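Local coordinates for ubiquitin-conjugating enzyme E2-21 kDa (Pichia angusta, PDB 5NL8), which catalyses the covalent attachment of ubiquitin to other proteins as an E2 conjugating enzyme and is probably required for peroxisome biogenesis, at residues G86-K89 against I90-L93. Numbering follows the deposited sequence.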
loop_
_atom_site.group_PDB
_atom_site.type_symbol
_atom_site.label_atom_id
_atom_site.label_comp_id
_atom_site.label_asym_id
_atom_site.label_seq_id
_atom_site.Cartn_x
_atom_site.Cartn_y
_atom_site.Cartn_z
ATOM N N GLY A 86 9.283 13.479 2.323
ATOM C CA GLY A 86 9.470 14.780 1.710
ATOM C C GLY A 86 10.511 14.706 0.609
ATOM O O GLY A 86 11.389 13.843 0.638
ATOM N N GLU A 87 10.405 15.611 -0.358
ATOM C CA GLU A 87 11.318 15.683 -1.501
ATOM C C GLU A 87 12.802 15.712 -1.093
ATOM O O GLU A 87 13.650 15.047 -1.706
ATOM C CB GLU A 87 10.982 16.921 -2.336
ATOM C CG GLU A 87 10.757 18.166 -1.481
ATOM C CD GLU A 87 10.535 19.421 -2.296
ATOM O OE1 GLU A 87 9.801 19.352 -3.304
ATOM O OE2 GLU A 87 11.096 20.474 -1.925
ATOM N N GLU A 88 13.102 16.487 -0.056
ATOM C CA GLU A 88 14.457 16.604 0.472
ATOM C C GLU A 88 14.998 15.249 0.933
ATOM O O GLU A 88 16.073 14.806 0.498
ATOM C CB GLU A 88 14.478 17.605 1.623
ATOM C CG GLU A 88 15.791 17.691 2.360
ATOM C CD GLU A 88 16.886 18.293 1.516
ATOM O OE1 GLU A 88 16.603 19.271 0.793
ATOM O OE2 GLU A 88 18.029 17.791 1.571
ATOM N N LYS A 89 14.239 14.590 1.802
ATOM C CA LYS A 89 14.604 13.265 2.293
ATOM C C LYS A 89 14.794 12.269 1.151
ATOM O O LYS A 89 15.753 11.497 1.148
ATOM C CB LYS A 89 13.544 12.745 3.266
ATOM C CG LYS A 89 13.770 11.307 3.721
ATOM C CD LYS A 89 12.918 10.971 4.934
ATOM C CE LYS A 89 13.236 9.579 5.454
ATOM N NZ LYS A 89 12.410 9.240 6.639
ATOM N N ILE A 90 13.881 12.287 0.183
ATOM C CA ILE A 90 13.940 11.337 -0.922
ATOM C C ILE A 90 15.222 11.535 -1.708
ATOM O O ILE A 90 15.920 10.574 -2.042
ATOM C CB ILE A 90 12.736 11.473 -1.868
ATOM C CG1 ILE A 90 11.447 11.068 -1.150
ATOM C CG2 ILE A 90 12.940 10.618 -3.111
ATOM C CD1 ILE A 90 10.200 11.192 -2.004
ATOM N N ARG A 91 15.540 12.795 -1.979
ATOM C CA ARG A 91 16.726 13.108 -2.755
ATOM C C ARG A 91 17.987 12.706 -1.994
ATOM O O ARG A 91 18.960 12.251 -2.592
ATOM C CB ARG A 91 16.750 14.592 -3.110
ATOM C CG ARG A 91 17.999 15.048 -3.829
ATOM C CD ARG A 91 17.975 16.546 -4.134
ATOM N NE ARG A 91 18.532 17.391 -3.073
ATOM C CZ ARG A 91 17.925 17.704 -1.928
ATOM N NH1 ARG A 91 18.548 18.478 -1.048
ATOM N NH2 ARG A 91 16.694 17.282 -1.664
ATOM N N GLN A 92 17.970 12.857 -0.674
ATOM C CA GLN A 92 19.092 12.369 0.122
ATOM C C GLN A 92 19.211 10.846 0.056
ATOM O O GLN A 92 20.319 10.308 0.013
ATOM C CB GLN A 92 18.964 12.820 1.571
ATOM C CG GLN A 92 19.023 14.323 1.733
ATOM C CD GLN A 92 18.968 14.745 3.179
ATOM O OE1 GLN A 92 18.199 15.631 3.549
ATOM N NE2 GLN A 92 19.792 14.116 4.010
ATOM N N LEU A 93 18.075 10.156 0.039
ATOM C CA LEU A 93 18.071 8.697 -0.067
ATOM C C LEU A 93 18.602 8.232 -1.418
ATOM O O LEU A 93 19.235 7.184 -1.518
ATOM C CB LEU A 93 16.664 8.133 0.151
ATOM C CG LEU A 93 16.079 8.187 1.564
ATOM C CD1 LEU A 93 14.676 7.597 1.591
ATOM C CD2 LEU A 93 16.986 7.457 2.543
#
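Glu88 and Arg91 meet on the outer side of this first helical turn, where one guanidinium nitrogen spans both carboxylate oxygens. Arg91 NH1 gives a hydrogen bond to Glu88 OE1 at 2.8 Å, arriving on the syn side of that oxygen but 30° out of the carboxylate plane. Its second bond, to Glu88 OE2, is equally short yet strongly bent and weak. The two flat groups stand almost perpendicular, 85° apart, so this is a salt bridge through a single nitrogen, not two matched edges. The Arg91 side chain starts out extended, CG anti to the backbone N, then bends at chi3 (89°), which turns its end back beside Glu88, whose CA lies at the guanidinium edge, 3.2 Å from Arg91 NH2. With a residue as short as alanine in place of Arg91, the Glu88 carboxylate would probably lose its charged mate and be freer to turn. The bridge lies on the solvent side; Lys89, also exposed and extended, has a cation-pi contact with Phe85.

The tight side is that of Ile90, the one buried residue of the eight. Its CG1 lies 3.3 Å from Gly86 O, the same oxygen that accepts the hydrogen bond from Ile90 N, at 3.0 Å, while the side chain packs on Phe85, Tyr106 and Tyr182. Leu93 joins it against Phe85, its backbone N bonded to Lys89 O at 2.9 Å. Regular i to i+4 bonding, Gly86 at the N-cap and an i to i+3 Glu-Arg bridge mark the opening of a short amphipathic surface helix, 87-94, within the UBC core and away from the active-site cysteine.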